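Local atomic coordinates of mutual gliding-motility protein MglA (Myxococcus xanthus, PDB entry 6IZW), a protein that is a small Ras-like G protein of the ADP-ribosylation factor family, with a P-loop fold, named for its part in gliding motility. Residues 11-16 and 186-191; 138-143 and 156-161; 53-58 and 83-88. All blocks are in the same frame, centred on the assembly; numbering follows the deposited sequence.

Interaction 1. Residues 11-16 and 186-191; sequences INCKIV and LVLTEL
Ile11 and Cys13 of strand 10-18 meet Val187, Leu188 and Leu191 where the C-terminal helix 176-192 packs on the sheet of this P-loop alpha/beta fold. The axes of the two short segments approach to 10.2 Å, with 131° between their directions. No hydrogen bond joins the segments, and the contact is apolar throughout.

The sulfur contacts are central. Cys13 SG is anti to the carbonyl carbon (chi1 -64°), which turns it to the helix, where two branches meet it from different sides. Val187 CG1 is 3.5 Å from Cys13 SG, and Leu191 CD1 is 3.9 Å from the same sulfur. Leu188 CD2 stays at the margin.

Strand alternation sends Asn12 and Lys14 to the other face of the sheet, where Lys14 NZ is hydrogen-bonded to Asn37 O of the MglB chain. Leu188 and Leu191 also pack on Leu156 and Phe145 of that chain, so the same MglB chain touches both the helix and the side chains on the other face of the sheet.

The remaining contact is between two branched side chains. Ile11 and Leu191 lie alongside each other but point opposite ways, and Ile11 CG2 touches Leu191 CD1 at 4.0 Å.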
loop_
_atom_site.group_PDB
_atom_site.type_symbol
_atom_site.label_atom_id
_atom_site.label_comp_id
_atom_site.label_asym_id
_atom_site.label_seq_id
_atom_site.Cartn_x
_atom_site.Cartn_y
_atom_site.Cartn_z
ATOM N N ILE A 11 15.216 2.714 14.696
ATOM C CA ILE A 11 15.428 1.682 13.686
ATOM C C ILE A 11 14.065 1.244 13.167
ATOM O O ILE A 11 13.188 0.855 13.954
ATOM C CB ILE A 11 16.221 0.494 14.256
ATOM C CG1 ILE A 11 17.525 0.982 14.893
ATOM C CG2 ILE A 11 16.492 -0.562 13.166
ATOM C CD1 ILE A 11 18.078 0.022 15.899
ATOM N N ASN A 12 13.889 1.314 11.848
ATOM C CA ASN A 12 12.631 1.023 11.154
ATOM C C ASN A 12 12.826 -0.171 10.236
ATOM O O ASN A 12 13.743 -0.176 9.406
ATOM C CB ASN A 12 12.156 2.205 10.301
ATOM C CG ASN A 12 12.064 3.483 11.075
ATOM O OD1 ASN A 12 11.002 3.833 11.577
ATOM N ND2 ASN A 12 13.189 4.195 11.186
ATOM N N CYS A 13 11.968 -1.174 10.382
ATOM C CA CYS A 13 12.062 -2.389 9.587
ATOM C C CYS A 13 10.688 -2.767 9.068
ATOM O O CYS A 13 9.674 -2.608 9.759
ATOM C CB CYS A 13 12.641 -3.551 10.404
ATOM S SG CYS A 13 14.357 -3.257 10.947
ATOM N N LYS A 14 10.664 -3.315 7.863
ATOM C CA LYS A 14 9.424 -3.652 7.179
ATOM C C LYS A 14 9.304 -5.169 7.078
ATOM O O LYS A 14 10.183 -5.837 6.517
ATOM C CB LYS A 14 9.374 -3.001 5.794
ATOM C CG LYS A 14 8.084 -3.335 5.034
ATOM C CD LYS A 14 7.844 -2.357 3.901
ATOM C CE LYS A 14 6.890 -2.914 2.887
ATOM N NZ LYS A 14 6.599 -1.855 1.880
ATOM N N ILE A 15 8.214 -5.713 7.606
ATOM C CA ILE A 15 7.957 -7.149 7.570
ATOM C C ILE A 15 6.641 -7.404 6.828
ATOM O O ILE A 15 5.615 -6.775 7.122
ATOM C CB ILE A 15 7.948 -7.734 8.996
ATOM C CG1 ILE A 15 9.369 -7.585 9.574
ATOM C CG2 ILE A 15 7.515 -9.239 8.996
ATOM C CD1 ILE A 15 9.429 -7.716 11.010
ATOM N N VAL A 16 6.678 -8.306 5.853
ATOM C CA VAL A 16 5.529 -8.583 5.013
ATOM C C VAL A 16 5.099 -10.020 5.243
ATOM O O VAL A 16 5.926 -10.940 5.180
ATOM C CB VAL A 16 5.828 -8.323 3.527
ATOM C CG1 VAL A 16 4.685 -8.842 2.692
ATOM C CG2 VAL A 16 6.029 -6.820 3.305
ATOM N N LEU A 186 15.889 -12.201 13.115
ATOM C CA LEU A 186 16.686 -12.406 11.908
ATOM C C LEU A 186 16.943 -11.084 11.198
ATOM O O LEU A 186 18.049 -10.855 10.704
ATOM C CB LEU A 186 16.014 -13.398 10.965
ATOM C CG LEU A 186 15.975 -14.858 11.416
ATOM C CD1 LEU A 186 15.082 -15.665 10.486
ATOM C CD2 LEU A 186 17.349 -15.464 11.440
ATOM N N VAL A 187 15.954 -10.184 11.167
ATOM C CA VAL A 187 16.168 -8.884 10.528
ATOM C C VAL A 187 17.222 -8.094 11.292
ATOM O O VAL A 187 18.161 -7.553 10.704
ATOM C CB VAL A 187 14.843 -8.101 10.417
ATOM C CG1 VAL A 187 15.097 -6.626 10.232
ATOM C CG2 VAL A 187 14.010 -8.603 9.246
ATOM N N LEU A 188 17.085 -8.030 12.623
ATOM C CA LEU A 188 18.039 -7.292 13.439
ATOM C C LEU A 188 19.421 -7.930 13.394
ATOM O O LEU A 188 20.426 -7.228 13.489
ATOM C CB LEU A 188 17.542 -7.198 14.881
ATOM C CG LEU A 188 16.336 -6.294 15.079
ATOM C CD1 LEU A 188 15.986 -6.294 16.535
ATOM C CD2 LEU A 188 16.531 -4.860 14.546
ATOM N N THR A 189 19.494 -9.249 13.230
ATOM C CA THR A 189 20.798 -9.890 13.117
ATOM C C THR A 189 21.465 -9.522 11.799
ATOM O O THR A 189 22.687 -9.342 11.738
ATOM C CB THR A 189 20.646 -11.402 13.232
ATOM O OG1 THR A 189 20.128 -11.723 14.527
ATOM C CG2 THR A 189 21.986 -12.102 13.011
ATOM N N GLU A 190 20.659 -9.377 10.743
ATOM C CA GLU A 190 21.163 -8.974 9.438
ATOM C C GLU A 190 21.746 -7.571 9.485
ATOM O O GLU A 190 22.819 -7.319 8.944
ATOM C CB GLU A 190 20.026 -9.059 8.407
ATOM C CG GLU A 190 20.436 -8.833 6.957
ATOM C CD GLU A 190 21.320 -9.958 6.445
ATOM O OE1 GLU A 190 21.247 -11.070 7.027
ATOM O OE2 GLU A 190 22.090 -9.733 5.477
ATOM N N LEU A 191 21.044 -6.632 10.111
ATOM C CA LEU A 191 21.599 -5.287 10.227
ATOM C C LEU A 191 22.924 -5.296 10.988
ATOM O O LEU A 191 23.886 -4.641 10.576
ATOM C CB LEU A 191 20.594 -4.357 10.902
ATOM C CG LEU A 191 19.240 -4.278 10.196
ATOM C CD1 LEU A 191 18.249 -3.432 10.999
ATOM C CD2 LEU A 191 19.424 -3.722 8.795
#

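Interaction 2. Residues 138-143 and 156-161. With GSP (5'-guanosine-diphosphate-monothiophosphate), chain D.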
loop_
_atom_site.group_PDB
_atom_site.type_symbol
_atom_site.label_atom_id
_atom_site.label_comp_id
_atom_site.label_asym_id
_atom_site.label_seq_id
_atom_site.Cartn_x
_atom_site.Cartn_y
_atom_site.Cartn_z
ATOM N N ILE A 138 8.798 -19.426 7.968
ATOM C CA ILE A 138 7.526 -19.963 7.515
ATOM C C ILE A 138 6.667 -20.369 8.710
ATOM O O ILE A 138 7.157 -20.938 9.696
ATOM C CB ILE A 138 7.696 -21.128 6.519
ATOM C CG1 ILE A 138 6.319 -21.687 6.166
ATOM C CG2 ILE A 138 8.510 -22.229 7.078
ATOM C CD1 ILE A 138 6.244 -22.345 4.783
ATOM N N GLN A 139 5.366 -20.067 8.601
ATOM C CA GLN A 139 4.351 -20.410 9.589
ATOM C C GLN A 139 3.408 -21.464 8.998
ATOM O O GLN A 139 2.767 -21.213 7.971
ATOM C CB GLN A 139 3.574 -19.150 9.997
ATOM C CG GLN A 139 2.453 -19.413 11.048
ATOM C CD GLN A 139 1.706 -18.155 11.448
ATOM O OE1 GLN A 139 0.594 -17.918 10.968
ATOM N NE2 GLN A 139 2.304 -17.338 12.338
ATOM N N TYR A 140 3.311 -22.636 9.635
ATOM C CA TYR A 140 2.255 -23.609 9.292
ATOM C C TYR A 140 1.049 -23.281 10.154
ATOM O O TYR A 140 0.984 -23.671 11.323
ATOM C CB TYR A 140 2.686 -25.057 9.528
ATOM C CG TYR A 140 3.988 -25.433 8.885
ATOM C CD1 TYR A 140 4.326 -24.940 7.633
ATOM C CD2 TYR A 140 4.899 -26.257 9.544
ATOM C CE1 TYR A 140 5.544 -25.264 7.040
ATOM C CE2 TYR A 140 6.121 -26.590 8.964
ATOM C CZ TYR A 140 6.432 -26.089 7.705
ATOM O OH TYR A 140 7.628 -26.417 7.095
ATOM N N ASN A 141 0.116 -22.527 9.597
ATOM C CA ASN A 141 -1.060 -22.079 10.316
ATOM C C ASN A 141 -2.208 -23.093 10.148
ATOM O O ASN A 141 -2.166 -23.973 9.291
ATOM C CB ASN A 141 -1.461 -20.686 9.824
ATOM C CG ASN A 141 -2.461 -20.006 10.757
ATOM O OD1 ASN A 141 -2.387 -20.182 11.974
ATOM N ND2 ASN A 141 -3.436 -19.273 10.187
ATOM N N LYS A 142 -3.222 -22.969 11.012
ATOM C CA LYS A 142 -4.432 -23.819 11.016
ATOM C C LYS A 142 -4.131 -25.246 11.462
ATOM O O LYS A 142 -4.752 -26.196 10.984
ATOM C CB LYS A 142 -5.156 -23.832 9.664
ATOM C CG LYS A 142 -5.405 -22.436 9.087
ATOM C CD LYS A 142 -6.521 -22.438 8.076
ATOM C CE LYS A 142 -6.738 -21.034 7.555
ATOM N NZ LYS A 142 -7.919 -20.928 6.643
ATOM N N ARG A 143 -3.229 -25.399 12.433
ATOM C CA ARG A 143 -2.913 -26.721 12.978
ATOM C C ARG A 143 -4.074 -27.326 13.753
ATOM O O ARG A 143 -4.045 -28.526 14.051
ATOM C CB ARG A 143 -1.688 -26.641 13.906
ATOM C CG ARG A 143 -0.521 -25.922 13.283
ATOM C CD ARG A 143 -0.078 -26.657 12.006
ATOM N NE ARG A 143 0.104 -28.096 12.267
ATOM C CZ ARG A 143 0.184 -29.034 11.325
ATOM N NH1 ARG A 143 0.115 -28.692 10.046
ATOM N NH2 ARG A 143 0.332 -30.319 11.664
ATOM N N LYS A 156 8.366 -31.061 3.621
ATOM C CA LYS A 156 8.807 -31.589 2.329
ATOM C C LYS A 156 8.292 -30.740 1.168
ATOM O O LYS A 156 9.019 -30.501 0.198
ATOM C CB LYS A 156 8.365 -33.044 2.172
ATOM C CG LYS A 156 9.490 -34.045 2.464
ATOM C CD LYS A 156 8.968 -35.449 2.798
ATOM C CE LYS A 156 9.792 -36.083 3.923
ATOM N NZ LYS A 156 9.466 -37.525 4.132
ATOM N N ALA A 157 7.056 -30.248 1.263
ATOM C CA ALA A 157 6.454 -29.488 0.176
ATOM C C ALA A 157 6.916 -28.038 0.112
ATOM O O ALA A 157 6.757 -27.405 -0.935
ATOM C CB ALA A 157 4.928 -29.508 0.312
ATOM N N LEU A 158 7.445 -27.479 1.204
ATOM C CA LEU A 158 7.564 -26.028 1.310
ATOM C C LEU A 158 8.893 -25.551 1.844
ATOM O O LEU A 158 9.208 -24.368 1.683
ATOM C CB LEU A 158 6.457 -25.451 2.218
ATOM C CG LEU A 158 5.002 -25.628 1.786
ATOM C CD1 LEU A 158 4.015 -25.194 2.884
ATOM C CD2 LEU A 158 4.771 -24.856 0.523
ATOM N N ASN A 159 9.668 -26.402 2.489
ATOM C CA ASN A 159 10.796 -25.943 3.296
ATOM C C ASN A 159 11.984 -26.850 2.994
ATOM O O ASN A 159 12.121 -27.932 3.571
ATOM C CB ASN A 159 10.437 -25.943 4.778
ATOM C CG ASN A 159 11.480 -25.255 5.627
ATOM O OD1 ASN A 159 12.341 -24.552 5.113
ATOM N ND2 ASN A 159 11.410 -25.459 6.938
ATOM N N HIS A 160 12.844 -26.390 2.095
ATOM C CA HIS A 160 13.976 -27.166 1.615
ATOM C C HIS A 160 15.281 -26.759 2.254
ATOM O O HIS A 160 16.199 -27.578 2.330
ATOM C CB HIS A 160 14.082 -27.014 0.097
ATOM C CG HIS A 160 12.750 -26.908 -0.561
ATOM N ND1 HIS A 160 11.997 -28.015 -0.887
ATOM C CD2 HIS A 160 12.001 -25.829 -0.890
ATOM C CE1 HIS A 160 10.853 -27.625 -1.424
ATOM N NE2 HIS A 160 10.827 -26.302 -1.432
ATOM N N ARG A 161 15.383 -25.518 2.707
ATOM C CA ARG A 161 16.602 -24.998 3.294
ATOM C C ARG A 161 16.584 -25.062 4.815
ATOM O O ARG A 161 17.410 -24.402 5.462
ATOM C CB ARG A 161 16.822 -23.556 2.836
HETATM P PG GSP D . -6.704 -12.956 2.442
HETATM O O3B GSP D . -6.735 -13.953 3.716
HETATM S S1G GSP D . -8.083 -13.376 1.446
HETATM O O2G GSP D . -5.448 -13.259 1.680
HETATM O O3G GSP D . -6.724 -11.487 2.866
HETATM P PB GSP D . -5.841 -13.998 5.054
HETATM O O1B GSP D . -5.585 -12.662 5.629
HETATM O O2B GSP D . -4.620 -14.811 4.997
HETATM P PA GSP D . -7.588 -14.346 7.243
HETATM O O1A GSP D . -6.547 -13.866 8.164
HETATM O O2A GSP D . -8.570 -13.283 6.887
HETATM O O3A GSP D . -6.859 -14.895 5.910
HETATM O "O5'" GSP D . -8.306 -15.683 7.763
HETATM C "C5'" GSP D . -9.201 -16.364 6.897
HETATM C "C4'" GSP D . -10.207 -17.206 7.668
HETATM O "O4'" GSP D . -9.528 -18.304 8.242
HETATM C "C3'" GSP D . -10.834 -16.435 8.830
HETATM O "O3'" GSP D . -12.152 -16.919 8.988
HETATM C "C2'" GSP D . -9.989 -16.848 10.019
HETATM O "O2'" GSP D . -10.679 -16.773 11.254
HETATM C "C1'" GSP D . -9.679 -18.291 9.655
HETATM N N9 GSP D . -8.432 -18.745 10.289
HETATM C C8 GSP D . -7.231 -18.074 10.291
HETATM N N7 GSP D . -6.342 -18.838 10.967
HETATM C C5 GSP D . -6.958 -19.977 11.392
HETATM C C6 GSP D . -6.514 -21.063 12.128
HETATM O O6 GSP D . -5.356 -21.109 12.506
HETATM N N1 GSP D . -7.362 -22.092 12.446
HETATM C C2 GSP D . -8.673 -22.034 12.012
HETATM N N2 GSP D . -9.491 -23.040 12.316
HETATM N N3 GSP D . -9.126 -20.943 11.292
HETATM C C4 GSP D . -8.280 -19.929 10.981
#
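The beta-alpha-beta unit of strand 136-141, helix 151-158 and strand 165-167 holds this contact, in which Ile138 and Tyr140 meet Leu158 and Asn159. The same strand leads into the NKxD motif of small G proteins, here Asn141, Lys142 and Asp144, which holds the guanine base of GSP.

The Ile138 side chain runs nearly perpendicular to that of Leu158. CG1 of Ile138 is anti to the backbone N (chi1 176°), which carries CD1 out to Leu158 CB at 4.0 Å. The Tyr140 ring passes Leu158 more loosely. Its OH reaches Asn159 CB at 3.7 Å, and the Asn159 amide is turned 65° from the plane of the Tyr140 ring. Both polar groups turn to a shared acceptor, since Tyr140 OH and Asn159 ND2 are each hydrogen-bonded to Glu165 OE1. Asn159 OD1 accepts from Ile163 N.

At the nucleotide, Asn141 ND2 donates to GSP N7 at 3.0 Å through a bent bond (139°). Its amide is fixed in rotation because ND2 also binds Cys23 O and OD1 accepts from Ala170 N. The extended Lys142 chain lies over one face of the base, with CG 3.5 Å from GSP C6. Lys142 NZ makes a weak bond to GSP O4' and a salt bridge with Asp104.

Strand 136-141 runs parallel between strands 98-104 and 165-167. Leu158 fills the layer beside it, against Ala103 of strand 98-104 and against Met114 and Leu117 of helix 110-126.

Interaction 3. Residues 53-58 and 83-88. With MG (magnesium ion), chain E; GSP (5'-guanosine-diphosphate-monothiophosphate), chain D; SO4 (sulfate ion), chain G; SO4 (sulfate ion), chain F.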
loop_
_atom_site.group_PDB
_atom_site.type_symbol
_atom_site.label_atom_id
_atom_site.label_comp_id
_atom_site.label_asym_id
_atom_site.label_seq_id
_atom_site.Cartn_x
_atom_site.Cartn_y
_atom_site.Cartn_z
ATOM N N ARG A 53 -11.842 -10.205 3.104
ATOM C CA ARG A 53 -10.623 -10.524 2.383
ATOM C C ARG A 53 -9.814 -9.256 2.185
ATOM O O ARG A 53 -10.360 -8.192 1.890
ATOM C CB ARG A 53 -10.963 -11.181 1.052
ATOM C CG ARG A 53 -11.928 -12.283 1.279
ATOM C CD ARG A 53 -12.181 -13.075 0.060
ATOM N NE ARG A 53 -11.148 -14.069 -0.089
ATOM C CZ ARG A 53 -11.339 -15.280 -0.583
ATOM N NH1 ARG A 53 -12.542 -15.664 -0.980
ATOM N NH2 ARG A 53 -10.308 -16.104 -0.671
ATOM N N THR A 54 -8.515 -9.355 2.418
ATOM C CA THR A 54 -7.658 -8.210 2.208
ATOM C C THR A 54 -7.597 -7.891 0.719
ATOM O O THR A 54 -7.383 -8.771 -0.120
ATOM C CB THR A 54 -6.267 -8.493 2.757
ATOM O OG1 THR A 54 -6.392 -8.893 4.127
ATOM C CG2 THR A 54 -5.371 -7.268 2.640
ATOM N N LEU A 55 -7.773 -6.623 0.410
ATOM C CA LEU A 55 -7.866 -6.119 -0.949
ATOM C C LEU A 55 -6.594 -5.430 -1.406
ATOM O O LEU A 55 -6.241 -5.515 -2.588
ATOM C CB LEU A 55 -9.041 -5.143 -1.007
ATOM C CG LEU A 55 -9.296 -4.193 -2.144
ATOM C CD1 LEU A 55 -9.873 -4.977 -3.309
ATOM C CD2 LEU A 55 -10.315 -3.221 -1.590
ATOM N N PHE A 56 -5.879 -4.770 -0.492
ATOM C CA PHE A 56 -4.620 -4.148 -0.861
ATOM C C PHE A 56 -3.555 -4.515 0.158
ATOM O O PHE A 56 -2.569 -5.153 -0.195
ATOM C CB PHE A 56 -4.790 -2.634 -0.974
ATOM C CG PHE A 56 -3.667 -1.937 -1.704
ATOM C CD1 PHE A 56 -2.629 -2.653 -2.267
ATOM C CD2 PHE A 56 -3.671 -0.550 -1.821
ATOM C CE1 PHE A 56 -1.595 -2.008 -2.926
ATOM C CE2 PHE A 56 -2.643 0.113 -2.478
ATOM C CZ PHE A 56 -1.596 -0.622 -3.038
ATOM N N PHE A 57 -3.706 -4.086 1.408
ATOM C CA PHE A 57 -2.829 -4.545 2.477
ATOM C C PHE A 57 -3.525 -4.306 3.804
ATOM O O PHE A 57 -4.496 -3.547 3.876
ATOM C CB PHE A 57 -1.466 -3.836 2.460
ATOM C CG PHE A 57 -1.562 -2.341 2.534
ATOM C CD1 PHE A 57 -1.590 -1.684 3.773
ATOM C CD2 PHE A 57 -1.638 -1.576 1.360
ATOM C CE1 PHE A 57 -1.669 -0.287 3.844
ATOM C CE2 PHE A 57 -1.720 -0.192 1.413
ATOM C CZ PHE A 57 -1.724 0.464 2.661
ATOM N N ASP A 58 -3.042 -4.999 4.842
ATOM C CA ASP A 58 -3.150 -4.575 6.235
ATOM C C ASP A 58 -1.822 -3.940 6.629
ATOM O O ASP A 58 -0.765 -4.354 6.162
ATOM C CB ASP A 58 -3.407 -5.721 7.230
ATOM C CG ASP A 58 -4.612 -6.590 6.895
ATOM O OD1 ASP A 58 -5.764 -6.111 7.005
ATOM O OD2 ASP A 58 -4.398 -7.787 6.575
ATOM N N VAL A 83 -5.076 -15.082 -5.943
ATOM C CA VAL A 83 -4.164 -15.043 -7.093
ATOM C C VAL A 83 -4.291 -13.726 -7.866
ATOM O O VAL A 83 -3.290 -13.053 -8.136
ATOM C CB VAL A 83 -4.410 -16.259 -8.005
ATOM C CG1 VAL A 83 -3.473 -16.229 -9.220
ATOM C CG2 VAL A 83 -4.212 -17.540 -7.225
ATOM N N PHE A 84 -5.526 -13.315 -8.190
ATOM C CA PHE A 84 -5.742 -12.195 -9.104
ATOM C C PHE A 84 -5.396 -10.839 -8.521
ATOM O O PHE A 84 -5.512 -9.847 -9.263
ATOM C CB PHE A 84 -7.196 -12.159 -9.623
ATOM C CG PHE A 84 -8.208 -11.787 -8.583
ATOM C CD1 PHE A 84 -8.796 -12.774 -7.785
ATOM C CD2 PHE A 84 -8.584 -10.457 -8.403
ATOM C CE1 PHE A 84 -9.725 -12.445 -6.811
ATOM C CE2 PHE A 84 -9.511 -10.116 -7.430
ATOM C CZ PHE A 84 -10.085 -11.118 -6.620
ATOM N N TYR A 85 -4.969 -10.742 -7.255
ATOM C CA TYR A 85 -4.473 -9.475 -6.723
ATOM C C TYR A 85 -2.971 -9.323 -6.899
ATOM O O TYR A 85 -2.371 -8.434 -6.283
ATOM C CB TYR A 85 -4.812 -9.336 -5.239
ATOM C CG TYR A 85 -6.283 -9.192 -4.904
ATOM C CD1 TYR A 85 -7.046 -8.166 -5.441
ATOM C CD2 TYR A 85 -6.895 -10.060 -4.006
ATOM C CE1 TYR A 85 -8.399 -8.032 -5.113
ATOM C CE2 TYR A 85 -8.224 -9.932 -3.661
ATOM C CZ TYR A 85 -8.977 -8.921 -4.220
ATOM O OH TYR A 85 -10.305 -8.802 -3.879
ATOM N N ASP A 86 -2.348 -10.198 -7.689
ATOM C CA ASP A 86 -0.898 -10.209 -7.864
ATOM C C ASP A 86 -0.292 -8.823 -8.072
ATOM O O ASP A 86 0.742 -8.493 -7.480
ATOM C CB ASP A 86 -0.538 -11.120 -9.042
ATOM C CG ASP A 86 0.941 -11.526 -9.036
ATOM O OD1 ASP A 86 1.430 -12.073 -8.010
ATOM O OD2 ASP A 86 1.621 -11.303 -10.064
ATOM N N ALA A 87 -0.916 -7.999 -8.921
ATOM C CA ALA A 87 -0.365 -6.673 -9.199
ATOM C C ALA A 87 -0.290 -5.821 -7.938
ATOM O O ALA A 87 0.699 -5.119 -7.723
ATOM C CB ALA A 87 -1.202 -5.969 -10.268
ATOM N N SER A 88 -1.340 -5.838 -7.110
ATOM C CA SER A 88 -1.289 -5.138 -5.828
ATOM C C SER A 88 -0.316 -5.819 -4.864
ATOM O O SER A 88 0.386 -5.156 -4.092
ATOM C CB SER A 88 -2.693 -5.075 -5.215
ATOM O OG SER A 88 -3.642 -4.397 -6.046
HETATM MG MG MG E . -6.180 -10.757 4.796
HETATM P PG GSP D . -6.704 -12.956 2.442
HETATM O O3B GSP D . -6.735 -13.953 3.716
HETATM S S1G GSP D . -8.083 -13.376 1.446
HETATM O O2G GSP D . -5.448 -13.259 1.680
HETATM O O3G GSP D . -6.724 -11.487 2.866
HETATM P PB GSP D . -5.841 -13.998 5.054
HETATM O O1B GSP D . -5.585 -12.662 5.629
HETATM O O2B GSP D . -4.620 -14.811 4.997
HETATM P PA GSP D . -7.588 -14.346 7.243
HETATM O O1A GSP D . -6.547 -13.866 8.164
HETATM O O2A GSP D . -8.570 -13.283 6.887
HETATM O O3A GSP D . -6.859 -14.895 5.910
HETATM O "O5'" GSP D . -8.306 -15.683 7.763
HETATM C "C5'" GSP D . -9.201 -16.364 6.897
HETATM C "C4'" GSP D . -10.207 -17.206 7.668
HETATM O "O4'" GSP D . -9.528 -18.304 8.242
HETATM C "C3'" GSP D . -10.834 -16.435 8.830
HETATM O "O3'" GSP D . -12.152 -16.919 8.988
HETATM C "C2'" GSP D . -9.989 -16.848 10.019
HETATM O "O2'" GSP D . -10.679 -16.773 11.254
HETATM C "C1'" GSP D . -9.679 -18.291 9.655
HETATM N N9 GSP D . -8.432 -18.745 10.289
HETATM C C8 GSP D . -7.231 -18.074 10.291
HETATM N N7 GSP D . -6.342 -18.838 10.967
HETATM C C5 GSP D . -6.958 -19.977 11.392
HETATM C C6 GSP D . -6.514 -21.063 12.128
HETATM O O6 GSP D . -5.356 -21.109 12.506
HETATM N N1 GSP D . -7.362 -22.092 12.446
HETATM C C2 GSP D . -8.673 -22.034 12.012
HETATM N N2 GSP D . -9.491 -23.040 12.316
HETATM N N3 GSP D . -9.126 -20.943 11.292
HETATM C C4 GSP D . -8.280 -19.929 10.981
HETATM S S SO4 G . -15.931 -14.120 -1.166
HETATM O O1 SO4 G . -14.953 -14.007 -0.088
HETATM O O2 SO4 G . -15.894 -12.896 -1.979
HETATM O O3 SO4 G . -15.612 -15.289 -2.002
HETATM O O4 SO4 G . -17.244 -14.282 -0.529
HETATM S S SO4 F . -7.206 -18.324 -4.114
HETATM O O1 SO4 F . -6.764 -17.492 -5.235
HETATM O O2 SO4 F . -6.663 -17.787 -2.871
HETATM O O3 SO4 F . -6.765 -19.725 -4.252
HETATM O O4 SO4 F . -8.661 -18.258 -4.044
HETATM O O HOH W 1 -5.691 -4.043 -4.741
HETATM O O HOH W 2 -4.242 -10.327 4.173
HETATM O O HOH W 3 -8.124 -10.893 5.572
#
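Thr54, Leu55 and Phe56 pack on Tyr85 and Ser88 beside the magnesium and phosphate site. The two segments are consistent with parts of the two switch regions of small G proteins.

Arg53 precedes the contact. GSP S1G lies at the edge of its guanidinium, 3.5 Å from NE, while NH1 donates to O1 of a sulfate ion (chain G) at 3.1 Å. Thr54 grips the nucleotide site twice. Its N donates to GSP O3G at 2.8 Å. Its OG1 lies beside the backbone N (chi1 -54°), which points it at the magnesium, bound at 2.0 Å. GSP O3G and O1B, two waters and Thr26 OG1 complete six ligands.

Leu55 CD1 touches Tyr85 CE1 at 3.8 Å. The carbonyl O of Leu55 sits over one face of the Tyr85 ring, and Phe84 lies on the opposite face. A water donates to Leu55 O and also bonds Ser88 OG, linking the two segments. Phe56 CD1 meets Ser88 CB at 3.8 Å, with Ser88 O at the ring edge. Asp58 OD2 is hydrogen-bonded to Thr26 and Thr78.

Tyr85 OH and Ser88 OG bind Asn37 O and Ser57 OG of an MglB chain. Strand 54-67 pairs antiparallel with strands 45-48 and 70-78, and Phe56 also packs on Leu91 and Ile92 of helix 86-92.

Overall arrangement
Strand 10-18, near the N terminus, opens interaction 1, which closes only at the C-terminal helix 176-192. It therefore encloses nearly the whole chain, and the other two contacts nest inside it. Interaction 3 comes next, bringing residues 53-58 and 83-88 together across a loop that is largely strand. It closes before interaction 2 opens with residues 138-143 and 156-161, so these two are in series. All three reach the same sheet without touching one another, their centres lying 22 to 23 Å apart. Interactions 2 and 3 share GSP, one at the base and the other at the phosphates, while interaction 1 joins a strand near the N terminus to the C-terminal helix.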